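Local coordinates for protein cytosolic IMP-GMP specific 5'-nucleotidase (Legionella pneumophila subsp. pneumophila, PDB 4OHF) that probably hydrolyses the 5'-phosphate of purine nucleoside monophosphates such as IMP and GMP, as a magnesium-dependent nucleotidase of the HAD clan, at residues D2-M14 and V423-L437. Numbering follows the deposited sequence.
With PO4 (phosphate ion), chain I.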
loop_
_atom_site.group_PDB
_atom_site.type_symbol
_atom_site.label_atom_id
_atom_site.label_comp_id
_atom_site.label_asym_id
_atom_site.label_seq_id
_atom_site.Cartn_x
_atom_site.Cartn_y
_atom_site.Cartn_z
ATOM N N ASP B 2 9.777 44.352 -19.455
ATOM C CA ASP B 2 9.595 42.869 -19.341
ATOM C C ASP B 2 10.953 42.140 -19.403
ATOM O O ASP B 2 11.537 41.955 -20.477
ATOM C CB ASP B 2 8.652 42.369 -20.462
ATOM C CG ASP B 2 8.091 40.948 -20.207
ATOM O OD1 ASP B 2 7.184 40.525 -20.966
ATOM O OD2 ASP B 2 8.544 40.248 -19.267
ATOM N N THR B 3 11.442 41.735 -18.234
ATOM C CA THR B 3 12.708 41.015 -18.099
ATOM C C THR B 3 12.715 39.604 -18.715
ATOM O O THR B 3 13.771 39.118 -19.116
ATOM C CB THR B 3 13.078 40.871 -16.620
ATOM O OG1 THR B 3 12.075 40.091 -15.961
ATOM C CG2 THR B 3 13.149 42.232 -15.958
ATOM N N HIS B 4 11.554 38.945 -18.763
ATOM C CA HIS B 4 11.445 37.598 -19.328
ATOM C C HIS B 4 12.428 36.613 -18.676
ATOM O O HIS B 4 13.116 35.862 -19.361
ATOM C CB HIS B 4 11.694 37.630 -20.844
ATOM C CG HIS B 4 10.533 38.130 -21.654
ATOM N ND1 HIS B 4 9.306 37.496 -21.674
ATOM C CD2 HIS B 4 10.430 39.172 -22.516
ATOM C CE1 HIS B 4 8.500 38.123 -22.513
ATOM N NE2 HIS B 4 9.156 39.143 -23.036
ATOM N N LYS B 5 12.476 36.604 -17.352
ATOM C CA LYS B 5 13.382 35.731 -16.622
ATOM C C LYS B 5 12.949 34.278 -16.568
ATOM O O LYS B 5 11.772 33.971 -16.420
ATOM C CB LYS B 5 13.547 36.233 -15.193
ATOM C CG LYS B 5 13.863 37.702 -15.109
ATOM C CD LYS B 5 14.873 38.003 -14.007
ATOM C CE LYS B 5 16.232 37.441 -14.363
ATOM N NZ LYS B 5 16.625 37.918 -15.719
ATOM N N VAL B 6 13.921 33.384 -16.695
ATOM C CA VAL B 6 13.671 31.955 -16.622
ATOM C C VAL B 6 14.479 31.430 -15.443
ATOM O O VAL B 6 15.688 31.577 -15.394
ATOM C CB VAL B 6 14.092 31.237 -17.923
ATOM C CG1 VAL B 6 14.094 29.728 -17.715
ATOM C CG2 VAL B 6 13.130 31.608 -19.043
ATOM N N PHE B 7 13.795 30.829 -14.481
ATOM C CA PHE B 7 14.441 30.300 -13.297
ATOM C C PHE B 7 14.811 28.855 -13.518
ATOM O O PHE B 7 14.013 28.086 -14.043
ATOM C CB PHE B 7 13.500 30.483 -12.125
ATOM C CG PHE B 7 12.975 31.878 -12.041
ATOM C CD1 PHE B 7 13.839 32.942 -11.787
ATOM C CD2 PHE B 7 11.639 32.151 -12.314
ATOM C CE1 PHE B 7 13.377 34.257 -11.814
ATOM C CE2 PHE B 7 11.167 33.459 -12.344
ATOM C CZ PHE B 7 12.034 34.518 -12.095
ATOM N N VAL B 8 16.033 28.501 -13.123
ATOM C CA VAL B 8 16.556 27.158 -13.338
ATOM C C VAL B 8 16.770 26.339 -12.072
ATOM O O VAL B 8 17.473 26.762 -11.160
ATOM C CB VAL B 8 17.900 27.229 -14.118
ATOM C CG1 VAL B 8 18.294 25.858 -14.607
ATOM C CG2 VAL B 8 17.782 28.223 -15.273
ATOM N N ASN B 9 16.148 25.163 -12.027
ATOM C CA ASN B 9 16.298 24.261 -10.890
ATOM C C ASN B 9 17.321 23.170 -11.208
ATOM O O ASN B 9 18.020 22.685 -10.327
ATOM C CB ASN B 9 14.965 23.593 -10.529
ATOM C CG ASN B 9 13.943 24.582 -9.988
ATOM O OD1 ASN B 9 14.288 25.487 -9.225
ATOM N ND2 ASN B 9 12.676 24.408 -10.373
ATOM N N ARG B 10 17.397 22.795 -12.477
ATOM C CA ARG B 10 18.311 21.752 -12.928
ATOM C C ARG B 10 18.736 22.033 -14.353
ATOM O O ARG B 10 17.978 22.603 -15.134
ATOM C CB ARG B 10 17.634 20.389 -12.927
ATOM C CG ARG B 10 17.550 19.694 -11.611
ATOM C CD ARG B 10 16.902 18.328 -11.813
ATOM N NE ARG B 10 15.488 18.441 -12.150
ATOM C CZ ARG B 10 14.586 18.980 -11.334
ATOM N NH1 ARG B 10 14.968 19.448 -10.143
ATOM N NH2 ARG B 10 13.310 19.053 -11.707
ATOM N N ILE B 11 19.947 21.604 -14.685
ATOM C CA ILE B 11 20.485 21.782 -16.021
ATOM C C ILE B 11 19.580 21.196 -17.101
ATOM O O ILE B 11 19.018 20.124 -16.929
ATOM C CB ILE B 11 21.857 21.073 -16.164
ATOM C CG1 ILE B 11 22.905 21.767 -15.296
ATOM C CG2 ILE B 11 22.298 21.048 -17.636
ATOM C CD1 ILE B 11 24.204 20.982 -15.192
ATOM N N ILE B 12 19.432 21.937 -18.193
ATOM C CA ILE B 12 18.714 21.472 -19.371
ATOM C C ILE B 12 19.361 22.182 -20.563
ATOM O O ILE B 12 19.388 23.414 -20.637
ATOM C CB ILE B 12 17.185 21.738 -19.353
ATOM C CG1 ILE B 12 16.565 21.007 -20.548
ATOM C CG2 ILE B 12 16.868 23.239 -19.431
ATOM C CD1 ILE B 12 15.101 21.210 -20.714
ATOM N N ASN B 13 19.926 21.383 -21.467
ATOM C CA ASN B 13 20.600 21.884 -22.661
ATOM C C ASN B 13 19.569 21.990 -23.783
ATOM O O ASN B 13 19.296 21.014 -24.461
ATOM C CB ASN B 13 21.716 20.899 -23.025
ATOM C CG ASN B 13 22.582 21.372 -24.168
ATOM O OD1 ASN B 13 22.486 22.517 -24.613
ATOM N ND2 ASN B 13 23.449 20.485 -24.644
ATOM N N MET B 14 18.984 23.167 -23.977
ATOM C CA MET B 14 17.965 23.316 -25.017
ATOM C C MET B 14 18.446 22.880 -26.398
ATOM O O MET B 14 17.641 22.498 -27.247
ATOM C CB MET B 14 17.454 24.757 -25.089
ATOM C CG MET B 14 16.533 25.167 -23.950
ATOM S SD MET B 14 15.105 24.084 -23.685
ATOM C CE MET B 14 13.948 24.731 -24.884
ATOM N N VAL B 423 7.279 22.550 -7.290
ATOM C CA VAL B 423 7.830 23.221 -8.462
ATOM C C VAL B 423 9.274 22.761 -8.683
ATOM O O VAL B 423 9.667 22.407 -9.792
ATOM C CB VAL B 423 7.799 24.756 -8.293
ATOM C CG1 VAL B 423 8.702 25.422 -9.313
ATOM C CG2 VAL B 423 6.382 25.249 -8.476
ATOM N N ASP B 424 10.055 22.754 -7.610
ATOM C CA ASP B 424 11.435 22.340 -7.702
ATOM C C ASP B 424 11.597 20.889 -8.163
ATOM O O ASP B 424 12.511 20.585 -8.923
ATOM C CB ASP B 424 12.127 22.527 -6.349
ATOM C CG ASP B 424 13.628 22.287 -6.422
ATOM O OD1 ASP B 424 14.278 22.884 -7.307
ATOM O OD2 ASP B 424 14.162 21.507 -5.602
ATOM N N ARG B 425 10.720 19.993 -7.713
ATOM C CA ARG B 425 10.843 18.582 -8.072
ATOM C C ARG B 425 10.319 18.245 -9.466
ATOM O O ARG B 425 10.815 17.330 -10.126
ATOM C CB ARG B 425 10.129 17.705 -7.043
ATOM C CG ARG B 425 10.412 16.214 -7.197
ATOM C CD ARG B 425 9.362 15.376 -6.488
ATOM N NE ARG B 425 9.903 14.146 -5.896
ATOM C CZ ARG B 425 10.600 13.229 -6.561
ATOM N NH1 ARG B 425 10.863 13.387 -7.865
ATOM N NH2 ARG B 425 11.018 12.145 -5.921
ATOM N N PHE B 426 9.326 18.995 -9.919
ATOM C CA PHE B 426 8.739 18.742 -11.215
ATOM C C PHE B 426 9.322 19.551 -12.359
ATOM O O PHE B 426 9.415 19.053 -13.471
ATOM C CB PHE B 426 7.224 18.966 -11.139
ATOM C CG PHE B 426 6.526 18.896 -12.470
ATOM C CD1 PHE B 426 6.510 19.999 -13.327
ATOM C CD2 PHE B 426 5.881 17.731 -12.874
ATOM C CE1 PHE B 426 5.861 19.933 -14.562
ATOM C CE2 PHE B 426 5.230 17.653 -14.104
ATOM C CZ PHE B 426 5.219 18.752 -14.949
ATOM N N ALA B 427 9.711 20.790 -12.105
ATOM C CA ALA B 427 10.227 21.625 -13.182
ATOM C C ALA B 427 11.719 21.831 -13.193
ATOM O O ALA B 427 12.290 22.248 -12.190
ATOM C CB ALA B 427 9.543 23.000 -13.155
ATOM N N CYS B 428 12.349 21.567 -14.336
ATOM C CA CYS B 428 13.783 21.784 -14.437
ATOM C C CYS B 428 13.951 23.297 -14.540
ATOM O O CYS B 428 14.936 23.856 -14.076
ATOM C CB CYS B 428 14.371 21.039 -15.648
ATOM S SG CYS B 428 13.613 21.350 -17.251
ATOM N N ILE B 429 12.954 23.954 -15.130
ATOM C CA ILE B 429 12.942 25.414 -15.251
ATOM C C ILE B 429 11.494 25.875 -15.196
ATOM O O ILE B 429 10.572 25.112 -15.522
ATOM C CB ILE B 429 13.559 25.930 -16.590
ATOM C CG1 ILE B 429 12.661 25.555 -17.764
ATOM C CG2 ILE B 429 14.936 25.355 -16.784
ATOM C CD1 ILE B 429 13.054 26.183 -19.049
ATOM N N TYR B 430 11.294 27.110 -14.754
ATOM C CA TYR B 430 9.966 27.683 -14.676
ATOM C C TYR B 430 10.033 29.187 -14.915
ATOM O O TYR B 430 11.059 29.815 -14.710
ATOM C CB TYR B 430 9.304 27.360 -13.340
ATOM C CG TYR B 430 10.036 27.836 -12.115
ATOM C CD1 TYR B 430 11.128 27.136 -11.626
ATOM C CD2 TYR B 430 9.610 28.980 -11.419
ATOM C CE1 TYR B 430 11.787 27.545 -10.478
ATOM C CE2 TYR B 430 10.254 29.396 -10.272
ATOM C CZ TYR B 430 11.346 28.673 -9.806
ATOM O OH TYR B 430 12.016 29.077 -8.676
ATOM N N MET B 431 8.934 29.753 -15.392
ATOM C CA MET B 431 8.877 31.167 -15.709
ATOM C C MET B 431 7.440 31.621 -15.508
ATOM O O MET B 431 6.544 30.799 -15.387
ATOM C CB MET B 431 9.307 31.383 -17.165
ATOM C CG MET B 431 8.576 30.507 -18.233
ATOM S SD MET B 431 9.216 28.796 -18.545
ATOM C CE MET B 431 10.817 29.004 -18.109
ATOM N N GLU B 432 7.209 32.924 -15.459
ATOM C CA GLU B 432 5.849 33.387 -15.277
ATOM C C GLU B 432 4.985 33.058 -16.490
ATOM O O GLU B 432 3.798 32.784 -16.342
ATOM C CB GLU B 432 5.825 34.883 -15.017
ATOM C CG GLU B 432 4.452 35.493 -15.191
ATOM C CD GLU B 432 4.498 37.005 -15.221
ATOM O OE1 GLU B 432 5.514 37.552 -15.709
ATOM O OE2 GLU B 432 3.519 37.640 -14.775
ATOM N N LYS B 433 5.566 33.096 -17.688
ATOM C CA LYS B 433 4.811 32.778 -18.898
ATOM C C LYS B 433 5.704 32.274 -20.032
ATOM O O LYS B 433 6.888 32.585 -20.104
ATOM C CB LYS B 433 3.999 34.000 -19.369
ATOM C CG LYS B 433 4.829 35.231 -19.705
ATOM C CD LYS B 433 3.953 36.360 -20.207
ATOM C CE LYS B 433 4.781 37.588 -20.510
ATOM N NZ LYS B 433 5.591 37.909 -19.307
ATOM N N LEU B 434 5.114 31.493 -20.920
ATOM C CA LEU B 434 5.814 30.886 -22.042
ATOM C C LEU B 434 6.707 31.799 -22.894
ATOM O O LEU B 434 7.811 31.393 -23.300
ATOM C CB LEU B 434 4.790 30.200 -22.933
ATOM C CG LEU B 434 5.293 29.397 -24.122
ATOM C CD1 LEU B 434 6.214 28.236 -23.663
ATOM C CD2 LEU B 434 4.077 28.859 -24.840
ATOM N N SER B 435 6.253 33.017 -23.181
ATOM C CA SER B 435 7.060 33.907 -24.006
ATOM C C SER B 435 8.360 34.248 -23.274
ATOM O O SER B 435 9.337 34.679 -23.890
ATOM C CB SER B 435 6.278 35.184 -24.362
ATOM O OG SER B 435 6.024 35.982 -23.221
ATOM N N ASP B 436 8.375 34.063 -21.956
ATOM C CA ASP B 436 9.595 34.322 -21.197
ATOM C C ASP B 436 10.622 33.328 -21.744
ATOM O O ASP B 436 11.735 33.691 -22.117
ATOM C CB ASP B 436 9.372 34.101 -19.692
ATOM C CG ASP B 436 8.526 35.205 -19.051
ATOM O OD1 ASP B 436 8.052 35.009 -17.899
ATOM O OD2 ASP B 436 8.333 36.268 -19.696
ATOM N N LEU B 437 10.237 32.067 -21.817
ATOM C CA LEU B 437 11.140 31.066 -22.351
ATOM C C LEU B 437 11.415 31.285 -23.841
ATOM O O LEU B 437 12.573 31.315 -24.261
ATOM C CB LEU B 437 10.574 29.661 -22.135
ATOM C CG LEU B 437 11.362 28.538 -22.813
ATOM C CD1 LEU B 437 12.776 28.507 -22.260
ATOM C CD2 LEU B 437 10.664 27.211 -22.587
HETATM P P PO4 I . 13.417 17.332 -15.378
HETATM O O1 PO4 I . 13.009 17.696 -16.758
HETATM O O2 PO4 I . 12.591 18.085 -14.402
HETATM O O3 PO4 I . 14.847 17.671 -15.180
HETATM O O4 PO4 I . 13.225 15.878 -15.165
HETATM O O HOH W 1 9.237 34.950 -15.320
#
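Phe7 and Tyr430 form an antiparallel hydrogen-bonded pair that joins the amino-terminal strand 7-8 to strand 429-431, at one end of the mixed sheet of this HAD-clan nucleotidase. The chain thus brings its beginning and its carboxy-terminal part together; beyond 429-431 the sheet continues with the parallel strand 319-323.

Backbone bonds set the register: Phe7 N donates to Tyr430 O at 2.9 Å, and Tyr430 N to Phe7 O. Where the pairing ends, Cys428 O accepts from both Asn9 N and Arg10 N. The Asn9 side chain adds a bond beyond the strand pairing, ND2 reaching Ala427 O, just past helix 418-426, at 2.8 Å and almost straight (171°), with the oxygen in the amide plane.

On the Phe7 face of the sheet, Phe7 CB sits over one face of the Tyr430 ring, a CH-pi contact 3.8 Å from its centroid. Val423 CG1 packs over the opposite face, so the ring is held between the two, with the Asn9 amide at its edge. On the face of Val8 and Ile429, Val8 CG1 meets Ile429 CG2, which Ile12 CG2 from strand 12-13 also touches. Separately, the bent Met431 chain brings CE against both methyls of Val6.

Charged groups gather at the amino-terminal end. Asp436 OD2 accepts a hydrogen bond from His4 ND1 on its anti lone pair and also receives Lys433 NZ at 3.2 Å, which would tend to stabilise the carboxylate; Asp2 adds a weak salt bridge to the same lysine. A water links Lys5 O, Glu432 N and Asp436 OD1.

At the other end, the Arg10 chain bends at chi3 (-70°), and its guanidinium meets helix 418-426 and a phosphate ion, probably from the crystallisation liquor, edge-on. Arg319 and Tyr113 of the second subunit also bind this ion. NH1 and NH2 both grip Asp424 O; NE donates to phosphate O3, and NH2 points nearly straight (176°) at phosphate O2, 3.0 Å away.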